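Local structure of DNA polymerase III subunit beta (Deinococcus radiodurans, 4TRT) at residues M2-T7 with A60-P65; L17-I22 with P71-A76; V36-G41 with P65-V70; G42-G47 with S55-A60. The protein probably encircles DNA as a ring-shaped head-to-tail homodimer, tethering DNA polymerases and other proteins to it and so conferring processivity. All blocks are in the same frame, centred on the assembly; numbering follows the deposited sequence.

All four contacts lie in the N-terminal domain of the clamp. Interactions 1 and 3 are partly buried: each pairs an outermost strand of a sheet with its neighbour, mixing backbone hydrogen bonds with polar side chains at the surface, and they share Pro65. Interaction 4 is a buried hairpin, with leucines and valines on its inner face; its strand 42-48 lies beside strand 33-38 of interaction 3, and Ala60 links it to interaction 1. Interaction 2, also buried, joins two helices with little hydrogen bonding, through a histidine, a glutamate, an isoleucine and two alanines; its Leu18 packs on Leu45 of interaction 4.

Interaction 1: residues M2-T7 with A60-P65; sequences MKANVT and AEVQQP
Lys3 and Gln63 run side by side because their first torsions send both chains the same way: chi1 of -88° sets Lys3 CG beside its own backbone N, while chi1 of 60° wedges Gln63 CG between backbone N and carbonyl carbon. The two chains meet near their bases, Lys3 CB standing 3.7 Å from Gln63 CG, and the amide then passes along the lysine methylenes. Gln63 NE2 is hydrogen-bonded beyond the pair, to the backbone O of Val1, which fixes the amide end. Beneath these side chains the strands 2-7 and 61-63 run antiparallel at 175°. Lys3 and Gln63 form one hydrogen-bonded pair, with Gln63 N to Lys3 O at 2.9 Å and a longer return bond from Lys3 N to Gln63 O at 3.2 Å. Asn5 and Glu61 form the next, Asn5 N reaching Glu61 O at 2.8 Å. The polar side chains of Lys3, Asn5, Glu61 and Gln63 occupy one face. On the other, Ala4 CB meets Val62 CG2 at 3.9 Å in a non-hydrogen-bonded pair. At the two ends of the pairing, Ala60 CB lies 4.1 Å from Val6 CB, and Met2 CG approaches Val62 CG1 at 4.2 Å. These apolar groups turn to the neighbouring sheet: Ala4 and Ala60 touch Leu43, and Met2 and Val62 touch Thr38. Strand 2-7 pairs on its far side with strand 86-92. Strand 61-63 is the outermost strand of this antiparallel sheet within the chain, and its pairing with strand 2-7 has one polar and one apolar face, in the N-terminal domain of a beta sliding clamp.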
loop_
_atom_site.group_PDB
_atom_site.type_symbol
_atom_site.label_atom_id
_atom_site.label_comp_id
_atom_site.label_asym_id
_atom_site.label_seq_id
_atom_site.Cartn_x
_atom_site.Cartn_y
_atom_site.Cartn_z
ATOM N N MET A 2 -0.473 -35.331 20.386
ATOM C CA MET A 2 0.415 -34.838 19.333
ATOM C C MET A 2 1.119 -33.549 19.725
ATOM O O MET A 2 0.491 -32.598 20.188
ATOM C CB MET A 2 -0.320 -34.610 18.017
ATOM C CG MET A 2 0.636 -34.423 16.848
ATOM S SD MET A 2 0.884 -32.726 16.368
ATOM C CE MET A 2 -0.540 -32.722 15.274
ATOM N N LYS A 3 2.427 -33.515 19.493
ATOM C CA LYS A 3 3.252 -32.336 19.759
ATOM C C LYS A 3 4.275 -32.184 18.638
ATOM O O LYS A 3 4.885 -33.166 18.228
ATOM C CB LYS A 3 4.000 -32.445 21.083
ATOM C CG LYS A 3 3.244 -31.931 22.290
ATOM C CD LYS A 3 3.931 -32.372 23.563
ATOM C CE LYS A 3 3.236 -31.824 24.796
ATOM N NZ LYS A 3 3.900 -32.245 26.042
ATOM N N ALA A 4 4.457 -30.961 18.143
ATOM C CA ALA A 4 5.441 -30.688 17.106
ATOM C C ALA A 4 6.300 -29.480 17.478
ATOM O O ALA A 4 5.803 -28.515 18.045
ATOM C CB ALA A 4 4.761 -30.471 15.752
ATOM N N ASN A 5 7.593 -29.557 17.174
ATOM C CA ASN A 5 8.481 -28.409 17.310
ATOM C C ASN A 5 8.925 -27.981 15.927
ATOM O O ASN A 5 9.452 -28.780 15.181
ATOM C CB ASN A 5 9.678 -28.750 18.200
ATOM C CG ASN A 5 9.303 -28.787 19.662
ATOM O OD1 ASN A 5 9.001 -27.755 20.275
ATOM N ND2 ASN A 5 9.313 -29.968 20.228
ATOM N N VAL A 6 8.689 -26.722 15.598
ATOM C CA VAL A 6 8.944 -26.207 14.270
ATOM C C VAL A 6 9.546 -24.792 14.380
ATOM O O VAL A 6 9.320 -24.077 15.360
ATOM C CB VAL A 6 7.626 -26.224 13.423
ATOM C CG1 VAL A 6 6.566 -25.319 14.023
ATOM C CG2 VAL A 6 7.878 -25.838 11.978
ATOM N N THR A 7 10.365 -24.430 13.396
ATOM C CA THR A 7 10.928 -23.085 13.290
ATOM C C THR A 7 9.839 -22.138 12.806
ATOM O O THR A 7 9.115 -22.466 11.864
ATOM C CB THR A 7 12.119 -23.097 12.317
ATOM O OG1 THR A 7 13.217 -23.773 12.945
ATOM C CG2 THR A 7 12.541 -21.714 11.947
ATOM N N ALA A 60 9.891 -30.578 10.728
ATOM C CA ALA A 60 9.557 -30.454 12.135
ATOM C C ALA A 60 9.840 -31.746 12.857
ATOM O O ALA A 60 9.926 -32.806 12.242
ATOM C CB ALA A 60 8.071 -30.110 12.287
ATOM N N GLU A 61 9.955 -31.667 14.177
ATOM C CA GLU A 61 10.008 -32.864 14.988
ATOM C C GLU A 61 8.633 -33.074 15.570
ATOM O O GLU A 61 8.120 -32.202 16.259
ATOM C CB GLU A 61 11.071 -32.727 16.074
ATOM C CG GLU A 61 12.407 -32.419 15.419
ATOM C CD GLU A 61 13.609 -32.812 16.239
ATOM O OE1 GLU A 61 13.435 -33.145 17.433
ATOM O OE2 GLU A 61 14.733 -32.798 15.669
ATOM N N VAL A 62 8.048 -34.234 15.289
ATOM C CA VAL A 62 6.677 -34.528 15.673
ATOM C C VAL A 62 6.606 -35.821 16.500
ATOM O O VAL A 62 7.264 -36.808 16.178
ATOM C CB VAL A 62 5.774 -34.700 14.440
ATOM C CG1 VAL A 62 4.332 -34.932 14.878
ATOM C CG2 VAL A 62 5.843 -33.480 13.508
ATOM N N GLN A 63 5.807 -35.808 17.568
ATOM C CA GLN A 63 5.497 -37.034 18.299
ATOM C C GLN A 63 3.995 -37.301 18.199
ATOM O O GLN A 63 3.184 -36.368 18.198
ATOM C CB GLN A 63 5.940 -36.959 19.767
ATOM C CG GLN A 63 5.285 -35.832 20.546
ATOM C CD GLN A 63 5.331 -36.060 22.051
ATOM O OE1 GLN A 63 6.404 -36.280 22.623
ATOM N NE2 GLN A 63 4.163 -35.995 22.702
ATOM N N GLN A 64 3.639 -38.575 18.123
ATOM C CA GLN A 64 2.247 -39.019 18.061
ATOM C C GLN A 64 1.464 -38.267 16.968
ATOM O O GLN A 64 0.497 -37.557 17.261
ATOM C CB GLN A 64 1.600 -38.909 19.454
ATOM C CG GLN A 64 2.272 -39.797 20.499
ATOM C CD GLN A 64 1.840 -39.507 21.938
ATOM O OE1 GLN A 64 0.716 -39.096 22.191
ATOM N NE2 GLN A 64 2.736 -39.747 22.885
ATOM N N PRO A 65 1.894 -38.424 15.693
ATOM C CA PRO A 65 1.303 -37.654 14.604
ATOM C C PRO A 65 -0.210 -37.867 14.469
ATOM O O PRO A 65 -0.713 -38.972 14.659
ATOM C CB PRO A 65 2.047 -38.162 13.355
ATOM C CG PRO A 65 2.614 -39.475 13.732
ATOM C CD PRO A 65 2.904 -39.379 15.199
#

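Interaction 2: residues L17-I22 with P71-A76; sequences LLERVI and PAHLFA
Glu19 and His73 cross obliquely between two helices, with the carboxylate and imidazole planes 39° apart. Glu19 CB itself lies over the ring, an off-centre CH-pi contact 4.2 Å from the His73 centroid. A chi1 of 85° puts CG between the backbone N and the carbonyl carbon, and the extended chain then takes the carboxylate past the ring to the second helix, where Glu19 OE2 rests against Ala76 CB at 3.5 Å. The same oxygen accepts a bond from a water, which also donates to His73 O. Glu19 OE1 turns to a salt bridge with Arg80, so the carboxylate is gripped from outside the two segments as well. His73 returns the contact by pointing NE2 at the backbone of the first helix, donating a weak, bent hydrogen bond to Glu19 O at 2.8 Å. Helices 8-21 and 72-81 are the helix pair of this N-terminal domain, and the sliding-clamp fold places such helices on the inner side of its ring. Ile22, just past the end of the first helix, approaches Ala72 with both its branches: CD1 lies 3.6 Å and CG2 3.8 Å from Ala72 CB. These apolar groups face the sheet below, and Leu34 touches both Ile22 and Ala72. On another side of the second helix, Leu74 packs against Tyr293 of the second subunit.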
loop_
_atom_site.group_PDB
_atom_site.type_symbol
_atom_site.label_atom_id
_atom_site.label_comp_id
_atom_site.label_asym_id
_atom_site.label_seq_id
_atom_site.Cartn_x
_atom_site.Cartn_y
_atom_site.Cartn_z
ATOM N N LEU A 17 2.261 -19.005 1.861
ATOM C CA LEU A 17 1.901 -19.518 0.546
ATOM C C LEU A 17 0.457 -20.023 0.548
ATOM O O LEU A 17 -0.307 -19.729 -0.367
ATOM C CB LEU A 17 2.866 -20.632 0.108
ATOM C CG LEU A 17 4.330 -20.261 -0.182
ATOM C CD1 LEU A 17 5.152 -21.530 -0.400
ATOM C CD2 LEU A 17 4.505 -19.311 -1.366
ATOM N N LEU A 18 0.088 -20.777 1.580
ATOM C CA LEU A 18 -1.239 -21.378 1.648
ATOM C C LEU A 18 -2.343 -20.355 1.869
ATOM O O LEU A 18 -3.413 -20.471 1.285
ATOM C CB LEU A 18 -1.305 -22.463 2.725
ATOM C CG LEU A 18 -0.783 -23.765 2.139
ATOM C CD1 LEU A 18 -0.096 -24.624 3.174
ATOM C CD2 LEU A 18 -1.892 -24.503 1.403
ATOM N N GLU A 19 -2.076 -19.325 2.667
ATOM C CA GLU A 19 -3.097 -18.322 2.931
ATOM C C GLU A 19 -3.432 -17.471 1.702
ATOM O O GLU A 19 -4.533 -16.934 1.612
ATOM C CB GLU A 19 -2.733 -17.443 4.134
ATOM C CG GLU A 19 -1.849 -16.254 3.844
ATOM C CD GLU A 19 -1.630 -15.371 5.064
ATOM O OE1 GLU A 19 -0.518 -14.841 5.207
ATOM O OE2 GLU A 19 -2.557 -15.191 5.879
ATOM N N ARG A 20 -2.511 -17.358 0.754
ATOM C CA ARG A 20 -2.833 -16.650 -0.486
ATOM C C ARG A 20 -3.740 -17.461 -1.426
ATOM O O ARG A 20 -4.457 -16.866 -2.208
ATOM C CB ARG A 20 -1.589 -16.142 -1.219
ATOM C CG ARG A 20 -1.039 -14.843 -0.631
ATOM C CD ARG A 20 0.223 -14.428 -1.355
ATOM N NE ARG A 20 1.163 -15.549 -1.457
ATOM C CZ ARG A 20 2.336 -15.497 -2.079
ATOM N NH1 ARG A 20 2.764 -14.362 -2.623
ATOM N NH2 ARG A 20 3.091 -16.589 -2.136
ATOM N N VAL A 21 -3.724 -18.791 -1.317
ATOM C CA VAL A 21 -4.593 -19.691 -2.107
ATOM C C VAL A 21 -5.943 -19.961 -1.427
ATOM O O VAL A 21 -7.009 -19.825 -2.045
ATOM C CB VAL A 21 -3.875 -21.034 -2.357
ATOM C CG1 VAL A 21 -4.803 -22.052 -3.010
ATOM C CG2 VAL A 21 -2.632 -20.809 -3.206
ATOM N N ILE A 22 -5.898 -20.351 -0.154
ATOM C CA ILE A 22 -7.113 -20.680 0.586
ATOM C C ILE A 22 -7.966 -19.413 0.711
ATOM O O ILE A 22 -7.444 -18.362 1.105
ATOM C CB ILE A 22 -6.779 -21.278 1.974
ATOM C CG1 ILE A 22 -5.985 -22.570 1.802
ATOM C CG2 ILE A 22 -8.048 -21.546 2.770
ATOM C CD1 ILE A 22 -5.425 -23.189 3.069
ATOM N N PRO A 71 -8.749 -22.842 10.808
ATOM C CA PRO A 71 -8.933 -21.724 9.870
ATOM C C PRO A 71 -7.564 -21.193 9.407
ATOM O O PRO A 71 -6.724 -20.829 10.244
ATOM C CB PRO A 71 -9.690 -20.671 10.691
ATOM C CG PRO A 71 -10.210 -21.383 11.893
ATOM C CD PRO A 71 -9.275 -22.530 12.149
ATOM N N ALA A 72 -7.347 -21.177 8.094
ATOM C CA ALA A 72 -6.033 -20.925 7.531
ATOM C C ALA A 72 -5.497 -19.527 7.835
ATOM O O ALA A 72 -4.329 -19.387 8.197
ATOM C CB ALA A 72 -6.041 -21.173 6.027
ATOM N N HIS A 73 -6.329 -18.498 7.693
ATOM C CA HIS A 73 -5.829 -17.120 7.834
ATOM C C HIS A 73 -5.577 -16.743 9.262
ATOM O O HIS A 73 -4.589 -16.063 9.575
ATOM C CB HIS A 73 -6.751 -16.134 7.142
ATOM C CG HIS A 73 -6.788 -16.325 5.657
ATOM N ND1 HIS A 73 -7.508 -17.316 5.082
ATOM C CD2 HIS A 73 -6.139 -15.654 4.623
ATOM C CE1 HIS A 73 -7.331 -17.286 3.758
ATOM N NE2 HIS A 73 -6.499 -16.270 3.466
ATOM N N LEU A 74 -6.451 -17.196 10.149
ATOM C CA LEU A 74 -6.263 -16.985 11.574
ATOM C C LEU A 74 -4.974 -17.653 12.068
ATOM O O LEU A 74 -4.218 -17.044 12.796
ATOM C CB LEU A 74 -7.475 -17.496 12.362
ATOM C CG LEU A 74 -7.383 -17.398 13.886
ATOM C CD1 LEU A 74 -7.061 -15.961 14.288
ATOM C CD2 LEU A 74 -8.699 -17.830 14.512
ATOM N N PHE A 75 -4.736 -18.899 11.663
ATOM C CA PHE A 75 -3.543 -19.633 12.072
ATOM C C PHE A 75 -2.269 -18.951 11.566
ATOM O O PHE A 75 -1.308 -18.815 12.306
ATOM C CB PHE A 75 -3.625 -21.082 11.595
ATOM C CG PHE A 75 -2.461 -21.951 12.006
ATOM C CD1 PHE A 75 -1.953 -21.917 13.298
ATOM C CD2 PHE A 75 -1.919 -22.863 11.120
ATOM C CE1 PHE A 75 -0.893 -22.726 13.670
ATOM C CE2 PHE A 75 -0.867 -23.692 11.495
ATOM C CZ PHE A 75 -0.348 -23.610 12.778
ATOM N N ALA A 76 -2.293 -18.494 10.317
ATOM C CA ALA A 76 -1.167 -17.789 9.725
ATOM C C ALA A 76 -0.882 -16.485 10.467
ATOM O O ALA A 76 0.265 -16.127 10.708
ATOM C CB ALA A 76 -1.443 -17.502 8.251
HETATM O O HOH W 1 -3.601 -13.943 7.796
#

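Interaction 3: residues V36-G41 with P65-V70; sequences VETSEG and PENFVV
Val36 and Phe68 form an antiparallel hydrogen-bonded pair, Val36 N to Phe68 O at 2.9 Å and Phe68 N to Val36 O at 3.1 Å, the first nearly straight at both ends. Their side chains lie on the same face, pointing the same way. With chi1 at 60°, the Phe68 ring is laid over the valine, so that Val36 CB sits above one face of it, offset toward the rim and 3.5 Å from CZ. Met2 and Leu91 also touch this ring. Farther along, side chains take over from the backbone. Asn67 OD1 accepts a weak bond from Thr38 N at 3.3 Å, while the Asn67 amide slants over the Glu37 chain with its plane 65° from the carboxylate. Thr38 OG1, held between its backbone N and carbonyl carbon, donates to Glu66 O at 2.7 Å from above the carbonyl plane. The hydroxyl also lies 3.4 Å from Pro65 CB. Of these two bonds the short one from the hydroxyl is the firmer; in the weak one an asparagine oxygen stands in for a backbone carbonyl, so polar side chains continue the pairing where segment 65-67 departs from regular strand geometry.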
loop_
_atom_site.group_PDB
_atom_site.type_symbol
_atom_site.label_atom_id
_atom_site.label_comp_id
_atom_site.label_asym_id
_atom_site.label_seq_id
_atom_site.Cartn_x
_atom_site.Cartn_y
_atom_site.Cartn_z
ATOM N N VAL A 36 -3.629 -29.886 8.067
ATOM C CA VAL A 36 -2.263 -30.121 8.552
ATOM C C VAL A 36 -2.092 -31.608 8.803
ATOM O O VAL A 36 -2.815 -32.194 9.599
ATOM C CB VAL A 36 -1.947 -29.344 9.848
ATOM C CG1 VAL A 36 -0.508 -29.615 10.270
ATOM C CG2 VAL A 36 -2.170 -27.856 9.649
ATOM N N GLU A 37 -1.169 -32.219 8.073
ATOM C CA GLU A 37 -0.885 -33.625 8.215
ATOM C C GLU A 37 0.488 -33.724 8.798
ATOM O O GLU A 37 1.403 -33.032 8.348
ATOM C CB GLU A 37 -0.895 -34.338 6.865
ATOM C CG GLU A 37 -2.281 -34.614 6.334
ATOM C CD GLU A 37 -2.258 -35.094 4.898
ATOM O OE1 GLU A 37 -1.645 -34.400 4.058
ATOM O OE2 GLU A 37 -2.840 -36.164 4.615
ATOM N N THR A 38 0.631 -34.575 9.807
ATOM C CA THR A 38 1.887 -34.710 10.510
ATOM C C THR A 38 2.438 -36.110 10.317
ATOM O O THR A 38 1.697 -37.082 10.183
ATOM C CB THR A 38 1.741 -34.370 12.014
ATOM O OG1 THR A 38 0.706 -35.165 12.616
ATOM C CG2 THR A 38 1.424 -32.869 12.199
ATOM N N SER A 39 3.758 -36.187 10.284
ATOM C CA SER A 39 4.480 -37.451 10.267
ATOM C C SER A 39 5.802 -37.182 10.989
ATOM O O SER A 39 6.011 -36.068 11.483
ATOM C CB SER A 39 4.686 -37.938 8.827
ATOM O OG SER A 39 4.894 -36.860 7.925
ATOM N N GLU A 40 6.684 -38.177 11.060
ATOM C CA GLU A 40 7.959 -38.011 11.769
ATOM C C GLU A 40 8.758 -36.808 11.238
ATOM O O GLU A 40 9.237 -35.991 12.026
ATOM C CB GLU A 40 8.812 -39.296 11.715
ATOM C CG GLU A 40 9.477 -39.540 10.371
ATOM C CD GLU A 40 10.287 -40.818 10.316
ATOM O OE1 GLU A 40 10.885 -41.181 11.351
ATOM O OE2 GLU A 40 10.335 -41.446 9.230
ATOM N N GLY A 41 8.864 -36.691 9.910
ATOM C CA GLY A 41 9.740 -35.698 9.275
ATOM C C GLY A 41 9.255 -34.263 9.347
ATOM O O GLY A 41 10.046 -33.319 9.254
ATOM N N PRO A 65 1.894 -38.424 15.693
ATOM C CA PRO A 65 1.303 -37.654 14.604
ATOM C C PRO A 65 -0.210 -37.867 14.469
ATOM O O PRO A 65 -0.713 -38.972 14.659
ATOM C CB PRO A 65 2.047 -38.162 13.355
ATOM C CG PRO A 65 2.614 -39.475 13.732
ATOM C CD PRO A 65 2.904 -39.379 15.199
ATOM N N GLU A 66 -0.902 -36.786 14.145
ATOM C CA GLU A 66 -2.344 -36.775 14.008
ATOM C C GLU A 66 -2.664 -35.626 13.054
ATOM O O GLU A 66 -1.920 -34.655 12.990
ATOM C CB GLU A 66 -2.968 -36.533 15.379
ATOM C CG GLU A 66 -4.464 -36.729 15.465
ATOM C CD GLU A 66 -4.988 -36.546 16.889
ATOM O OE1 GLU A 66 -4.174 -36.542 17.843
ATOM O OE2 GLU A 66 -6.216 -36.407 17.062
ATOM N N ASN A 67 -3.735 -35.762 12.281
ATOM C CA ASN A 67 -4.114 -34.736 11.309
ATOM C C ASN A 67 -5.240 -33.872 11.857
ATOM O O ASN A 67 -6.024 -34.323 12.684
ATOM C CB ASN A 67 -4.555 -35.368 9.998
ATOM C CG ASN A 67 -3.505 -36.278 9.394
ATOM O OD1 ASN A 67 -2.307 -36.085 9.577
ATOM N ND2 ASN A 67 -3.958 -37.275 8.665
ATOM N N PHE A 68 -5.314 -32.631 11.398
ATOM C CA PHE A 68 -6.356 -31.712 11.848
ATOM C C PHE A 68 -6.562 -30.601 10.837
ATOM O O PHE A 68 -5.727 -30.410 9.951
ATOM C CB PHE A 68 -6.000 -31.111 13.230
ATOM C CG PHE A 68 -4.721 -30.331 13.251
ATOM C CD1 PHE A 68 -3.508 -30.963 13.511
ATOM C CD2 PHE A 68 -4.718 -28.966 13.034
ATOM C CE1 PHE A 68 -2.326 -30.239 13.549
ATOM C CE2 PHE A 68 -3.537 -28.235 13.058
ATOM C CZ PHE A 68 -2.332 -28.878 13.314
ATOM N N VAL A 69 -7.670 -29.871 10.989
ATOM C CA VAL A 69 -7.922 -28.651 10.239
ATOM C C VAL A 69 -8.113 -27.458 11.185
ATOM O O VAL A 69 -8.641 -27.591 12.287
ATOM C CB VAL A 69 -9.135 -28.772 9.290
ATOM C CG1 VAL A 69 -8.896 -29.860 8.235
ATOM C CG2 VAL A 69 -10.429 -29.022 10.061
ATOM N N VAL A 70 -7.660 -26.296 10.739
ATOM C CA VAL A 70 -7.826 -25.042 11.455
ATOM C C VAL A 70 -8.085 -23.942 10.412
ATOM O O VAL A 70 -7.698 -24.096 9.251
ATOM C CB VAL A 70 -6.573 -24.662 12.285
ATOM C CG1 VAL A 70 -6.510 -25.419 13.603
ATOM C CG2 VAL A 70 -5.304 -24.863 11.458
#

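Interaction 4: residues G42-G47 with S55-A60; sequences GLTLSG and SCFVPA
Leu45 and Val58 meet on the buried face of a hairpin whose strands, 42-48 and 52-59, run antiparallel at 160°. From Leu45 CB, which lies 3.7 Å from Cys56 O, the chain rises over the neighbouring strand. CG, placed beside the backbone N by a chi1 of -48°, is still near that carbonyl at 3.9 Å. At the tip CD1 touches Val58 CG2 at 3.7 Å, the two side chains slanting across each other in a diagonal contact between non-paired residues. Leu43 lies on the same face and directs CG toward Ala60 CB. Backbone bonds beneath are short and straight: Leu43 N to Val58 O is 2.8 Å and Val58 N to Leu43 O is 2.7 Å, and Leu45 bonds Cys56 in the same double fashion. On the opposite face Thr44 and Phe57 cross at about a right angle, with Thr44 OG1 at the edge of the ring, in its plane, 3.8 Å from CD1. Thr44 CG2 comes within 3.1 Å of Ser55 OG, a close approach. At the end Gly42 has backbone angles a side chain would not tolerate, and its bare CA lies close to Val58 O and Ala60 N; Phe57 CE1 also comes near this CA. Helix 8-21 covers the leucine face, with Leu11, Leu15 and Leu18 on Leu45; strand 33-38 flanks strand 42-48, and strand 52-59 bonds Lys225 and Arg223 on its other edge, continuing the sheet into the central domain.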
loop_
_atom_site.group_PDB
_atom_site.type_symbol
_atom_site.label_atom_id
_atom_site.label_comp_id
_atom_site.label_asym_id
_atom_site.label_seq_id
_atom_site.Cartn_x
_atom_site.Cartn_y
_atom_site.Cartn_z
ATOM N N GLY A 42 7.957 -34.083 9.532
ATOM C CA GLY A 42 7.418 -32.749 9.616
ATOM C C GLY A 42 5.937 -32.644 9.342
ATOM O O GLY A 42 5.180 -33.609 9.488
ATOM N N LEU A 43 5.542 -31.432 8.980
ATOM C CA LEU A 43 4.161 -31.062 8.776
ATOM C C LEU A 43 3.940 -30.839 7.284
ATOM O O LEU A 43 4.737 -30.172 6.628
ATOM C CB LEU A 43 3.839 -29.755 9.508
ATOM C CG LEU A 43 4.284 -29.526 10.962
ATOM C CD1 LEU A 43 4.257 -28.039 11.264
ATOM C CD2 LEU A 43 3.417 -30.265 11.954
ATOM N N THR A 44 2.839 -31.365 6.767
ATOM C CA THR A 44 2.395 -31.044 5.416
ATOM C C THR A 44 1.151 -30.176 5.548
ATOM O O THR A 44 0.150 -30.600 6.113
ATOM C CB THR A 44 2.120 -32.328 4.619
ATOM O OG1 THR A 44 3.337 -33.062 4.522
ATOM C CG2 THR A 44 1.624 -32.039 3.194
ATOM N N LEU A 45 1.259 -28.946 5.056
ATOM C CA LEU A 45 0.183 -27.964 5.081
ATOM C C LEU A 45 -0.501 -27.975 3.716
ATOM O O LEU A 45 0.174 -27.832 2.694
ATOM C CB LEU A 45 0.761 -26.564 5.343
ATOM C CG LEU A 45 1.761 -26.379 6.494
ATOM C CD1 LEU A 45 2.401 -24.998 6.474
ATOM C CD2 LEU A 45 1.078 -26.610 7.833
ATOM N N SER A 46 -1.825 -28.131 3.679
ATOM C CA SER A 46 -2.498 -28.177 2.394
ATOM C C SER A 46 -3.880 -27.507 2.398
ATOM O O SER A 46 -4.522 -27.334 3.456
ATOM C CB SER A 46 -2.569 -29.626 1.891
ATOM O OG SER A 46 -3.581 -30.358 2.557
ATOM N N GLY A 47 -4.307 -27.121 1.199
ATOM C CA GLY A 47 -5.620 -26.513 0.989
ATOM C C GLY A 47 -5.972 -26.346 -0.481
ATOM O O GLY A 47 -5.193 -26.704 -1.373
ATOM N N SER A 55 0.089 -27.832 -1.548
ATOM C CA SER A 55 0.646 -28.529 -0.410
ATOM C C SER A 55 2.050 -28.004 -0.177
ATOM O O SER A 55 2.806 -27.835 -1.133
ATOM C CB SER A 55 0.708 -30.016 -0.708
ATOM O OG SER A 55 1.016 -30.726 0.453
ATOM N N CYS A 56 2.394 -27.747 1.078
ATOM C CA CYS A 56 3.740 -27.309 1.431
ATOM C C CYS A 56 4.245 -28.116 2.610
ATOM O O CYS A 56 3.562 -28.241 3.633
ATOM C CB CYS A 56 3.773 -25.825 1.786
ATOM S SG CYS A 56 5.471 -25.202 1.904
ATOM N N PHE A 57 5.456 -28.641 2.473
ATOM C CA PHE A 57 6.091 -29.388 3.549
ATOM C C PHE A 57 6.932 -28.462 4.434
ATOM O O PHE A 57 7.731 -27.673 3.933
ATOM C CB PHE A 57 6.974 -30.490 2.977
ATOM C CG PHE A 57 7.702 -31.289 4.024
ATOM C CD1 PHE A 57 7.037 -32.266 4.752
ATOM C CD2 PHE A 57 9.055 -31.086 4.265
ATOM C CE1 PHE A 57 7.703 -33.017 5.712
ATOM C CE2 PHE A 57 9.727 -31.837 5.221
ATOM C CZ PHE A 57 9.046 -32.801 5.945
ATOM N N VAL A 58 6.758 -28.579 5.748
ATOM C CA VAL A 58 7.551 -27.845 6.708
ATOM C C VAL A 58 8.259 -28.847 7.626
ATOM O O VAL A 58 7.598 -29.566 8.382
ATOM C CB VAL A 58 6.663 -26.892 7.534
ATOM C CG1 VAL A 58 7.485 -26.167 8.590
ATOM C CG2 VAL A 58 5.952 -25.902 6.602
ATOM N N PRO A 59 9.606 -28.895 7.577
ATOM C CA PRO A 59 10.322 -29.803 8.477
ATOM C C PRO A 59 10.040 -29.519 9.941
ATOM O O PRO A 59 9.930 -28.355 10.336
ATOM C CB PRO A 59 11.804 -29.538 8.146
ATOM C CG PRO A 59 11.787 -29.091 6.724
ATOM C CD PRO A 59 10.503 -28.306 6.563
ATOM N N ALA A 60 9.891 -30.578 10.728
ATOM C CA ALA A 60 9.557 -30.454 12.135
ATOM C C ALA A 60 9.840 -31.746 12.857
ATOM O O ALA A 60 9.926 -32.806 12.242
ATOM C CB ALA A 60 8.071 -30.110 12.287
#